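Local structure of uncharacterized protein Ta0194 (Thermoplasma acidophilum DSM 1728, 3BDI) at residues A[15-20]-A[38-43]. The protein is of unknown function but is probably a serine hydrolase of the alpha/beta hydrolase superfamily, in the ABHD14 family. Numbering follows the deposited sequence.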
loop_
_atom_site.group_PDB
_atom_site.type_symbol
_atom_site.label_atom_id
_atom_site.label_comp_id
_atom_site.label_asym_id
_atom_site.label_seq_id
_atom_site.Cartn_x
_atom_site.Cartn_y
_atom_site.Cartn_z
ATOM N N ARG A 15 -13.154 -6.807 13.144
ATOM C CA ARG A 15 -12.514 -5.811 13.982
ATOM C C ARG A 15 -11.067 -5.529 13.560
ATOM O O ARG A 15 -10.168 -6.328 13.816
ATOM C CB ARG A 15 -12.592 -6.235 15.451
ATOM C CG ARG A 15 -12.131 -5.213 16.481
ATOM C CD ARG A 15 -12.205 -5.789 17.829
ATOM N NE ARG A 15 -11.877 -4.882 18.921
ATOM C CZ ARG A 15 -10.716 -4.863 19.569
ATOM N NH1 ARG A 15 -9.710 -5.629 19.239
ATOM N NH2 ARG A 15 -10.583 -4.005 20.586
ATOM N N VAL A 16 -10.862 -4.395 12.909
ATOM C CA VAL A 16 -9.616 -4.024 12.273
ATOM C C VAL A 16 -8.901 -2.984 13.116
ATOM O O VAL A 16 -9.493 -1.961 13.454
ATOM C CB VAL A 16 -9.911 -3.465 10.866
ATOM C CG1 VAL A 16 -8.654 -2.928 10.204
ATOM C CG2 VAL A 16 -10.522 -4.568 10.030
ATOM N N PHE A 17 -7.640 -3.229 13.438
ATOM C CA PHE A 17 -6.784 -2.212 14.027
ATOM C C PHE A 17 -6.272 -1.293 12.934
ATOM O O PHE A 17 -5.857 -1.738 11.875
ATOM C CB PHE A 17 -5.580 -2.852 14.715
ATOM C CG PHE A 17 -4.598 -1.854 15.282
ATOM C CD1 PHE A 17 -4.945 -1.114 16.388
ATOM C CD2 PHE A 17 -3.328 -1.667 14.728
ATOM C CE1 PHE A 17 -4.093 -0.178 16.897
ATOM C CE2 PHE A 17 -2.447 -0.749 15.238
ATOM C CZ PHE A 17 -2.831 -0.008 16.368
ATOM N N GLN A 18 -6.308 0.013 13.198
ATOM C CA GLN A 18 -5.672 0.962 12.294
ATOM C C GLN A 18 -4.994 2.091 12.996
ATOM O O GLN A 18 -5.329 2.446 14.128
ATOM C CB GLN A 18 -6.688 1.538 11.272
ATOM C CG GLN A 18 -7.715 2.492 11.872
ATOM C CD GLN A 18 -8.644 3.104 10.809
ATOM O OE1 GLN A 18 -8.571 2.762 9.638
ATOM N NE2 GLN A 18 -9.577 3.963 11.225
ATOM N N ARG A 19 -4.053 2.673 12.288
ATOM C CA ARG A 19 -3.352 3.906 12.670
ATOM C C ARG A 19 -3.623 4.953 11.620
ATOM O O ARG A 19 -3.593 4.659 10.436
ATOM C CB ARG A 19 -1.861 3.633 12.752
ATOM C CG ARG A 19 -1.523 2.344 13.501
ATOM C CD ARG A 19 -0.045 2.106 13.553
ATOM N NE ARG A 19 0.617 2.954 14.546
ATOM C CZ ARG A 19 1.901 3.314 14.473
ATOM N NH1 ARG A 19 2.612 3.034 13.390
ATOM N NH2 ARG A 19 2.431 4.038 15.458
ATOM N N LYS A 20 -3.914 6.190 12.057
ATOM C CA LYS A 20 -4.226 7.219 11.070
ATOM C C LYS A 20 -3.769 8.581 11.533
ATOM O O LYS A 20 -3.705 8.807 12.711
ATOM C CB LYS A 20 -5.721 7.255 10.739
ATOM C CG LYS A 20 -6.580 7.728 11.878
ATOM C CD LYS A 20 -8.056 7.593 11.557
ATOM C CE LYS A 20 -8.929 8.225 12.634
ATOM N NZ LYS A 20 -10.399 7.908 12.486
ATOM N N PHE A 38 5.166 -7.965 8.576
ATOM C CA PHE A 38 5.149 -6.690 9.317
ATOM C C PHE A 38 3.706 -6.274 9.576
ATOM O O PHE A 38 2.754 -7.000 9.238
ATOM C CB PHE A 38 5.910 -5.629 8.532
ATOM C CG PHE A 38 7.346 -6.051 8.243
ATOM C CD1 PHE A 38 8.255 -6.117 9.297
ATOM C CD2 PHE A 38 7.753 -6.456 6.971
ATOM C CE1 PHE A 38 9.546 -6.572 9.096
ATOM C CE2 PHE A 38 9.065 -6.905 6.774
ATOM C CZ PHE A 38 9.939 -6.969 7.836
ATOM N N THR A 39 3.546 -5.160 10.289
ATOM C CA THR A 39 2.220 -4.639 10.572
ATOM C C THR A 39 2.192 -3.147 10.362
ATOM O O THR A 39 3.203 -2.532 9.973
ATOM C CB THR A 39 1.750 -4.977 12.028
ATOM O OG1 THR A 39 2.386 -4.146 13.019
ATOM C CG2 THR A 39 1.958 -6.437 12.369
ATOM N N SER A 40 1.058 -2.507 10.697
ATOM C CA SER A 40 0.953 -1.058 10.625
ATOM C C SER A 40 1.898 -0.344 11.582
ATOM O O SER A 40 2.190 0.854 11.366
ATOM C CB SER A 40 -0.474 -0.614 10.893
ATOM O OG SER A 40 -0.839 -0.927 12.214
HETATM N N MSE A 41 2.409 -1.038 12.609
HETATM C CA MSE A 41 3.414 -0.443 13.508
HETATM C C MSE A 41 4.736 -0.179 12.797
HETATM O O MSE A 41 5.463 0.756 13.161
HETATM C CB MSE A 41 3.647 -1.312 14.739
HETATM C CG MSE A 41 2.417 -1.576 15.561
HETATM SE SE MSE A 41 1.668 0.032 16.362
HETATM C CE MSE A 41 3.166 0.469 17.469
ATOM N N ASP A 42 5.040 -0.962 11.769
ATOM C CA ASP A 42 6.370 -0.911 11.191
ATOM C C ASP A 42 6.618 0.294 10.301
ATOM O O ASP A 42 7.767 0.588 9.964
ATOM C CB ASP A 42 6.662 -2.222 10.496
ATOM C CG ASP A 42 6.811 -3.322 11.480
ATOM O OD1 ASP A 42 7.845 -3.340 12.193
ATOM O OD2 ASP A 42 5.930 -4.181 11.618
ATOM N N TRP A 43 5.579 1.038 9.929
ATOM C CA TRP A 43 5.706 2.267 9.208
ATOM C C TRP A 43 6.342 3.357 10.117
ATOM O O TRP A 43 6.694 4.424 9.589
ATOM C CB TRP A 43 4.321 2.755 8.715
ATOM C CG TRP A 43 3.509 1.771 7.913
ATOM C CD1 TRP A 43 2.234 1.399 8.202
ATOM C CD2 TRP A 43 3.879 1.054 6.701
ATOM N NE1 TRP A 43 1.784 0.494 7.262
ATOM C CE2 TRP A 43 2.768 0.254 6.342
ATOM C CE3 TRP A 43 5.057 0.941 5.946
ATOM C CZ2 TRP A 43 2.760 -0.540 5.211
ATOM C CZ3 TRP A 43 5.041 0.137 4.812
ATOM C CH2 TRP A 43 3.883 -0.612 4.467
#
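The guanidinium group of Arg-19 carries the selenium of Met-41, a selenomethionine, over one face, 3.6 Å above its plane and displaced toward the rim, while the carbonyl oxygen of Ser-40 sits at its edge. The Phe-17 ring meets Ser-40 near its own plane: CE2 lies 3.4 Å from OG. Selenium of Met-41 reaches this ring obliquely, 5.5 Å from its centroid, in a Met-aromatic contact. NH1 of Arg-19 donates to O of Ser-40 at 3.0 Å, bent to 147° at the hydrogen and tilted from the carbonyl plane. With CG of Arg-19 beside the backbone N (chi1 -46°) and chi2 extended, its CD comes 3.4 Å from OG of Ser-40; the bend at chi3 (77°) then turns the guanidinium toward Ser-40 O. The Met-41 side chain, folded at chi2 and chi3, crosses that of Arg-19 at about a right angle. Salt bridges from NE of Arg-19 to Glu-6 and from its NH1 to Asp-44 fix the guanidinium, and OG of Ser-40 hydrogen-bonds to Asp-63. A leucine in place of Arg-19 would probably leave Glu-6 and Asp-44 without this charged mate, Ser-40 O without this donor and the selenium without the flat group it lies over. Within the loop, OG1 of Thr-39 accepts from N of Met-41, an ST turn. In the alpha/beta hydrolase fold the contact joins strand 14-21, antiparallel to its sheet neighbours 5-11 and 57-62, to the loop leading from strand 28-33 to helix 48-53; Phe-49 of that helix touches Arg-19, and Ala-61 of strand 57-62 touches Ser-40.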